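Long-range contacts in HcgC (Methanococcus maripaludis S2, PDB 5O4J), which is a SAM-dependent C-methyltransferase that probably methylates a pyridinol precursor of the FeGP cofactor of [Fe]-hydrogenase: residues Y35-E40 and V130-D135; F42-V47 and I104-V109; D121-F126 and L154-K159. All coordinates share one frame; numbering follows the deposited sequence.

Interaction 1 (Y35-E40 and V130-D135); sequences YFLEGE and VLIVED. With SAH (S-adenosyl-L-homocysteine), chain E.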
# COMPACT_ATOMS: atom_id res chain seq x y z
N TYR A 35 3.43 34.56 0.29
CA TYR A 35 2.23 34.86 1.06
C TYR A 35 2.59 35.27 2.48
O TYR A 35 1.99 36.19 3.05
CB TYR A 35 1.32 33.63 1.07
CG TYR A 35 0.13 33.77 1.98
CD1 TYR A 35 -0.92 34.60 1.65
CD2 TYR A 35 0.07 33.06 3.17
CE1 TYR A 35 -2.00 34.74 2.49
CE2 TYR A 35 -1.02 33.19 4.02
CZ TYR A 35 -2.05 34.03 3.67
OH TYR A 35 -3.14 34.16 4.50
N PHE A 36 3.57 34.58 3.07
CA PHE A 36 4.01 34.93 4.42
C PHE A 36 4.56 36.35 4.48
O PHE A 36 4.33 37.06 5.47
CB PHE A 36 5.05 33.92 4.87
CG PHE A 36 5.54 34.13 6.28
CD1 PHE A 36 4.72 33.86 7.36
CD2 PHE A 36 6.82 34.59 6.51
CE1 PHE A 36 5.18 34.04 8.66
CE2 PHE A 36 7.28 34.77 7.81
CZ PHE A 36 6.45 34.50 8.88
N LEU A 37 5.28 36.78 3.44
CA LEU A 37 5.95 38.08 3.45
C LEU A 37 4.99 39.25 3.23
O LEU A 37 5.38 40.39 3.46
CB LEU A 37 7.07 38.09 2.42
CG LEU A 37 8.26 37.17 2.73
CD1 LEU A 37 9.31 37.25 1.65
CD2 LEU A 37 8.87 37.50 4.09
N GLU A 38 3.78 38.99 2.77
CA GLU A 38 2.73 40.02 2.73
C GLU A 38 3.16 41.27 1.98
O GLU A 38 2.76 42.39 2.31
CB GLU A 38 2.30 40.37 4.15
CG GLU A 38 1.71 39.18 4.90
CD GLU A 38 1.42 39.48 6.36
OE1 GLU A 38 0.77 38.64 7.01
OE2 GLU A 38 1.87 40.53 6.86
N GLY A 39 3.94 41.08 0.91
CA GLY A 39 4.34 42.19 0.07
C GLY A 39 5.38 43.11 0.67
O GLY A 39 5.66 44.16 0.09
N GLU A 40 5.96 42.75 1.81
CA GLU A 40 7.01 43.57 2.40
C GLU A 40 8.22 43.62 1.48
O GLU A 40 8.60 42.63 0.85
CB GLU A 40 7.40 43.02 3.78
CG GLU A 40 8.41 43.91 4.51
CD GLU A 40 8.59 43.55 5.98
OE1 GLU A 40 7.90 42.64 6.48
OE2 GLU A 40 9.43 44.19 6.64
N VAL A 130 12.81 39.77 9.10
CA VAL A 130 12.10 38.51 8.93
C VAL A 130 13.11 37.38 8.81
O VAL A 130 14.11 37.51 8.10
CB VAL A 130 11.18 38.55 7.69
CG1 VAL A 130 10.54 37.19 7.43
CG2 VAL A 130 10.11 39.62 7.89
N LEU A 131 12.86 36.30 9.54
CA LEU A 131 13.62 35.06 9.44
C LEU A 131 12.66 33.94 9.08
O LEU A 131 11.63 33.77 9.76
CB LEU A 131 14.33 34.74 10.76
CG LEU A 131 14.97 33.35 10.85
CD1 LEU A 131 16.12 33.24 9.88
CD2 LEU A 131 15.42 33.05 12.27
N ILE A 132 12.97 33.18 8.03
CA ILE A 132 12.24 31.97 7.67
C ILE A 132 13.21 30.82 7.68
O ILE A 132 14.27 30.90 7.05
CB ILE A 132 11.58 32.09 6.29
CG1 ILE A 132 10.58 33.25 6.28
CG2 ILE A 132 10.89 30.78 5.91
CD1 ILE A 132 10.08 33.60 4.90
N VAL A 133 12.86 29.74 8.37
CA VAL A 133 13.64 28.51 8.40
C VAL A 133 12.78 27.40 7.82
O VAL A 133 11.63 27.21 8.25
CB VAL A 133 14.11 28.14 9.82
CG1 VAL A 133 14.85 26.79 9.85
CG2 VAL A 133 14.98 29.24 10.40
N GLU A 134 13.31 26.67 6.84
CA GLU A 134 12.57 25.54 6.30
C GLU A 134 12.70 24.36 7.25
O GLU A 134 13.80 23.98 7.63
CB GLU A 134 13.06 25.16 4.90
CG GLU A 134 12.22 24.04 4.30
CD GLU A 134 12.51 23.77 2.85
OE1 GLU A 134 13.57 24.22 2.36
OE2 GLU A 134 11.67 23.11 2.21
N ASP A 135 11.55 23.81 7.65
CA ASP A 135 11.51 22.61 8.48
C ASP A 135 11.65 21.39 7.56
O ASP A 135 10.75 21.13 6.74
CB ASP A 135 10.19 22.58 9.26
CG ASP A 135 10.03 21.33 10.12
OD1 ASP A 135 10.96 20.50 10.19
OD2 ASP A 135 8.94 21.19 10.73
N SAH E . 15.29 21.73 1.80
CA SAH E . 15.89 21.80 0.44
CB SAH E . 17.09 20.85 0.36
CG SAH E . 18.32 21.43 1.05
SD SAH E . 19.75 20.40 0.83
C SAH E . 14.91 21.43 -0.63
O SAH E . 15.29 21.43 -1.83
OXT SAH E . 13.76 21.13 -0.28
C5' SAH E . 21.00 21.36 1.64
C4' SAH E . 21.52 22.50 0.78
O4' SAH E . 22.13 23.47 1.64
C3' SAH E . 22.62 22.04 -0.16
O3' SAH E . 22.68 22.86 -1.34
C2' SAH E . 23.85 22.21 0.71
O2' SAH E . 25.08 22.29 -0.02
C1' SAH E . 23.54 23.51 1.42
N9 SAH E . 24.18 23.63 2.74
C8 SAH E . 24.33 22.65 3.66
N7 SAH E . 24.93 23.16 4.77
C5 SAH E . 25.14 24.47 4.55
C6 SAH E . 25.71 25.60 5.31
N6 SAH E . 26.20 25.40 6.55
N1 SAH E . 25.74 26.81 4.71
C2 SAH E . 25.25 27.02 3.48
N3 SAH E . 24.71 26.04 2.73
C4 SAH E . 24.64 24.78 3.21
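L37 reaches the strand with a single methyl: its CD2 rests 3.7 Å from CG1 of V130 and lies more loosely beside CD1 of I132. F36, one residue earlier at the end of helix 18-37, meets the same two residues along one side of its ring. With CG anti to the backbone N (chi1 -178°), the ring swings off the helix toward the sheet; V130 CG1 then sits at its edge, near the ring plane, while F36 CD2 comes within 3.8 Å of I132 CD1. Strand alternation puts V130 and I132 on one face, and their branched apolar side chains suit a surface that receives a helix. At the margin, extended E40 runs past V130, its OE1 4.0 Å from V130 CG2. E38 breaks the helix with positive phi, and a type I' turn from L37 to E40 redirects the chain. Farther out, K159 NZ is hydrogen-bonded to F36 O, and K159 makes a cation-pi contact with the F36 ring. Toward the carboxyl end of the strand, E134 OE1 accepts a weak hydrogen bond from SAH N at 3.1 Å, while OE2 is salt-bridged to K29. A leucine in place of E134 would probably leave the K29 ammonium and the SAH amino group without their carboxylate partner. A helix packed on a mainly parallel sheet, with ligand bound toward a strand's carboxyl end, is characteristic of Rossmann-like methyltransferases.

Interaction 2 (F42-V47 and I104-V109); sequences FKQAIV and INPDLV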
# COMPACT_ATOMS: atom_id res chain seq x y z
N PHE A 42 12.34 44.53 0.94
CA PHE A 42 13.56 44.32 1.71
C PHE A 42 14.75 44.85 0.92
O PHE A 42 14.77 44.82 -0.31
CB PHE A 42 13.78 42.83 2.03
CG PHE A 42 12.68 42.22 2.84
CD1 PHE A 42 12.71 42.24 4.23
CD2 PHE A 42 11.60 41.62 2.21
CE1 PHE A 42 11.68 41.68 4.97
CE2 PHE A 42 10.57 41.06 2.95
CZ PHE A 42 10.61 41.08 4.33
N LYS A 43 15.76 45.33 1.65
CA LYS A 43 16.97 45.84 1.01
C LYS A 43 17.91 44.71 0.63
O LYS A 43 18.54 44.75 -0.44
CB LYS A 43 17.68 46.82 1.94
CG LYS A 43 17.02 48.19 2.01
CD LYS A 43 17.63 49.05 3.11
CE LYS A 43 17.11 50.48 3.05
NZ LYS A 43 15.67 50.58 3.39
N GLN A 44 18.01 43.68 1.47
CA GLN A 44 18.97 42.61 1.23
C GLN A 44 18.45 41.31 1.81
O GLN A 44 18.26 41.19 3.02
CB GLN A 44 20.32 42.96 1.83
CG GLN A 44 21.39 41.90 1.61
CD GLN A 44 22.68 42.25 2.31
OE1 GLN A 44 22.80 42.09 3.52
NE2 GLN A 44 23.64 42.75 1.55
N ALA A 45 18.24 40.32 0.94
CA ALA A 45 17.81 39.00 1.35
C ALA A 45 18.98 38.03 1.19
O ALA A 45 19.67 38.06 0.17
CB ALA A 45 16.62 38.52 0.53
N ILE A 46 19.20 37.20 2.20
CA ILE A 46 20.19 36.13 2.12
C ILE A 46 19.46 34.80 2.27
O ILE A 46 18.70 34.60 3.23
CB ILE A 46 21.28 36.29 3.19
CG1 ILE A 46 22.12 37.53 2.84
CG2 ILE A 46 22.16 35.03 3.26
CD1 ILE A 46 23.38 37.72 3.66
N VAL A 47 19.68 33.91 1.31
CA VAL A 47 19.06 32.60 1.26
C VAL A 47 20.17 31.57 1.38
O VAL A 47 21.10 31.54 0.56
CB VAL A 47 18.27 32.39 -0.04
CG1 VAL A 47 17.66 31.00 -0.09
CG2 VAL A 47 17.21 33.47 -0.18
N ILE A 104 27.23 43.10 4.34
CA ILE A 104 26.29 42.03 4.66
C ILE A 104 25.52 42.43 5.91
O ILE A 104 26.07 42.45 7.02
CB ILE A 104 27.01 40.68 4.86
CG1 ILE A 104 27.66 40.23 3.54
CG2 ILE A 104 26.03 39.62 5.37
CD1 ILE A 104 26.69 40.12 2.36
N ASN A 105 24.25 42.76 5.73
CA ASN A 105 23.36 43.12 6.83
C ASN A 105 21.93 42.86 6.37
O ASN A 105 21.16 43.81 6.19
CB ASN A 105 23.55 44.58 7.24
CG ASN A 105 22.76 44.93 8.48
OD1 ASN A 105 22.43 44.07 9.29
ND2 ASN A 105 22.43 46.21 8.62
N PRO A 106 21.55 41.61 6.17
CA PRO A 106 20.25 41.32 5.54
C PRO A 106 19.09 41.66 6.46
O PRO A 106 19.15 41.46 7.68
CB PRO A 106 20.32 39.82 5.27
CG PRO A 106 21.25 39.30 6.31
CD PRO A 106 22.29 40.38 6.50
N ASP A 107 18.01 42.18 5.86
CA ASP A 107 16.76 42.33 6.58
C ASP A 107 15.80 41.17 6.33
O ASP A 107 14.75 41.10 6.97
CB ASP A 107 16.10 43.68 6.26
CG ASP A 107 16.05 44.00 4.78
OD1 ASP A 107 16.58 43.23 3.96
OD2 ASP A 107 15.51 45.07 4.44
N LEU A 108 16.16 40.25 5.43
CA LEU A 108 15.43 39.00 5.23
C LEU A 108 16.43 37.86 5.17
O LEU A 108 17.36 37.89 4.36
CB LEU A 108 14.59 39.04 3.95
CG LEU A 108 13.94 37.73 3.50
CD1 LEU A 108 12.96 37.19 4.53
CD2 LEU A 108 13.27 37.91 2.15
N VAL A 109 16.26 36.87 6.03
CA VAL A 109 17.11 35.68 6.04
C VAL A 109 16.20 34.47 5.87
O VAL A 109 15.18 34.35 6.56
CB VAL A 109 17.94 35.58 7.34
CG1 VAL A 109 18.74 34.28 7.38
CG2 VAL A 109 18.88 36.77 7.47
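A45 pairs with L108 and I46 with V109 in parallel, the I46 N to L108 O bond measuring 2.9 Å. These neighbouring central strands belong to the Rossmann-like sheet. Just before the pairing begins, D107 does the work of a backbone partner. Its CG lies between the backbone N and the carbonyl carbon (chi1 47°), which turns the carboxylate to the chain across from it: OD2 accepts K43 N through its syn lone pair at 2.8 Å, almost straight at 171°, while OD1 takes Q44 N at 2.9 Å. A short acidic side chain thus engages two successive amides where the chain turns a corner at K43. On one side, CB of L108 lies over a face of the F42 ring, 4.0 Å from its centroid, a CH-pi contact, and L108 CD2 touches A45 CB. On the face of I46, its CD1 fits against I104 CG2 and P106 CG, each 3.7 Å away; compact proline and branched isoleucines fill this strip. Q44, extended and long enough to reach the incoming loop, gives its NE2 to S103 O and E67 OE2, and its OE1 receives N105 N at 2.7 Å, in the carbonyl plane.

Interaction 3 (D121-F126 and L154-K159); sequences DLISKF and LCVGAK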
# COMPACT_ATOMS: atom_id res chain seq x y z
N ASP A 121 24.37 29.18 15.46
CA ASP A 121 25.41 30.18 15.71
C ASP A 121 25.55 31.15 14.54
O ASP A 121 25.66 32.36 14.75
CB ASP A 121 26.74 29.46 15.99
CG ASP A 121 27.82 30.39 16.51
OD1 ASP A 121 27.92 31.54 16.04
OD2 ASP A 121 28.58 29.96 17.40
N LEU A 122 25.57 30.63 13.31
CA LEU A 122 25.69 31.51 12.15
C LEU A 122 24.44 32.37 11.97
O LEU A 122 24.54 33.57 11.67
CB LEU A 122 25.97 30.69 10.89
CG LEU A 122 26.02 31.48 9.57
CD1 LEU A 122 27.11 32.54 9.61
CD2 LEU A 122 26.25 30.53 8.40
N ILE A 123 23.26 31.78 12.14
CA ILE A 123 22.03 32.55 12.03
C ILE A 123 22.01 33.67 13.05
O ILE A 123 21.56 34.79 12.76
CB ILE A 123 20.82 31.61 12.18
CG1 ILE A 123 20.80 30.62 11.01
CG2 ILE A 123 19.52 32.43 12.27
CD1 ILE A 123 19.70 29.60 11.07
N SER A 124 22.50 33.40 14.27
CA SER A 124 22.50 34.41 15.32
C SER A 124 23.34 35.63 14.97
O SER A 124 23.24 36.65 15.66
CB SER A 124 23.01 33.80 16.63
OG SER A 124 24.42 33.68 16.61
N LYS A 125 24.16 35.56 13.93
CA LYS A 125 24.98 36.70 13.54
C LYS A 125 24.20 37.74 12.75
O LYS A 125 24.74 38.81 12.48
CB LYS A 125 26.18 36.21 12.73
CG LYS A 125 27.00 35.15 13.44
CD LYS A 125 28.48 35.50 13.50
CE LYS A 125 29.26 34.50 14.36
NZ LYS A 125 28.96 34.66 15.81
N PHE A 126 22.95 37.46 12.41
CA PHE A 126 22.11 38.38 11.67
C PHE A 126 21.04 38.98 12.58
O PHE A 126 20.74 38.47 13.66
CB PHE A 126 21.45 37.66 10.48
CG PHE A 126 22.44 36.98 9.59
CD1 PHE A 126 23.25 37.72 8.74
CD2 PHE A 126 22.60 35.60 9.63
CE1 PHE A 126 24.17 37.10 7.92
CE2 PHE A 126 23.53 34.98 8.82
CZ PHE A 126 24.32 35.73 7.97
N LEU A 154 15.61 29.30 14.99
CA LEU A 154 14.69 30.44 15.00
C LEU A 154 15.05 31.40 16.13
O LEU A 154 14.28 31.66 17.05
CB LEU A 154 13.26 29.95 15.15
CG LEU A 154 12.69 29.18 13.97
CD1 LEU A 154 11.57 28.29 14.47
CD2 LEU A 154 12.21 30.15 12.90
N CYS A 155 16.26 31.95 16.04
CA CYS A 155 16.84 32.70 17.15
C CYS A 155 17.02 34.18 16.88
O CYS A 155 17.50 34.90 17.76
CB CYS A 155 18.18 32.08 17.56
SG CYS A 155 19.35 31.87 16.21
N VAL A 156 16.68 34.67 15.69
CA VAL A 156 16.77 36.08 15.36
C VAL A 156 15.56 36.46 14.52
O VAL A 156 14.80 35.60 14.06
CB VAL A 156 18.07 36.43 14.61
CG1 VAL A 156 19.28 36.15 15.50
CG2 VAL A 156 18.17 35.66 13.30
N GLY A 157 15.38 37.76 14.32
CA GLY A 157 14.29 38.25 13.49
C GLY A 157 13.08 38.75 14.27
O GLY A 157 12.65 38.11 15.23
N ALA A 158 12.53 39.89 13.85
CA ALA A 158 11.34 40.43 14.50
C ALA A 158 10.12 39.57 14.19
O ALA A 158 9.22 39.42 15.02
CB ALA A 158 11.11 41.87 14.05
N LYS A 159 10.06 39.03 12.98
CA LYS A 159 9.01 38.14 12.53
C LYS A 159 9.68 36.84 12.10
O LYS A 159 10.69 36.88 11.39
CB LYS A 159 8.24 38.77 11.37
CG LYS A 159 7.06 37.99 10.82
CD LYS A 159 6.71 38.58 9.46
CE LYS A 159 5.31 38.28 9.02
NZ LYS A 159 5.09 38.92 7.69
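V156 drives both of its methyls into the turn from I123 to F126. V156 CG2 meets I123 CG2 at 3.6 Å, where the two branched side chains cross at a slant, and it also lies against the I123 carbonyl oxygen. V156 CG1 goes to the other part of the turn, 3.7 Å from S124 CA and 3.3 Å from F126 O. Chi1 of -63° sets CG1 anti to the V156 carbonyl carbon and so lets the methyls straddle the turn; a beta-branched residue suits the place because it offers two contact points from a short stem. The turn beneath is type I, closed by the F126 N to I123 O hydrogen bond of 3.0 Å. I123 and V156 both also touch L131 of strand 130-134, so the contact joins the last part of helix 120-123 and the loop before strand 159-167 over the sheet face that carries L131, within the alternating helix and strand pattern of a Rossmann-like domain. F126 sends its ring away from V156, onto P106 and L98. Toward the surface the fit slackens. C155, partly exposed, brings SG only to 4.0 Å from I123 CG2, with S124 N equally far, a van der Waals approach of a large, polarisable and weakly polar sulfur on a short side chain. S124 is exposed and looks back along its own chain: S124 OG donates to D121 O at 2.6 Å, tilted 30° from the carbonyl plane, which ties the hydroxyl to a carbonyl three residues back. Beyond it, K125 and D121, both exposed, form a salt bridge, K125 NZ to D121 OD1 at 3.3 Å, whose hydrogen bond is weak, charges well suited to the solvent side.

Strand 130-134 ties the three contacts together. Its edge toward interaction 2 is joined to V109 by probable hydrogen bonds, I132 N to V109 O at 2.9 Å and V130 O to V109 N at 3.0 Å. On its other edge, L131 N probably bonds K159 O at 2.9 Å, linking interaction 1 to interaction 3. Interactions 2 and 3 meet directly, P106 CG lying 3.5 Å from F126 CD1. Along the chain, interaction 2 is nested within the loop closed by interaction 1, whereas interactions 1 and 3 interleave. Interaction 1 alone touches SAH, through E134; the side chains of I46 and I123 lie about 9 Å from the ligand.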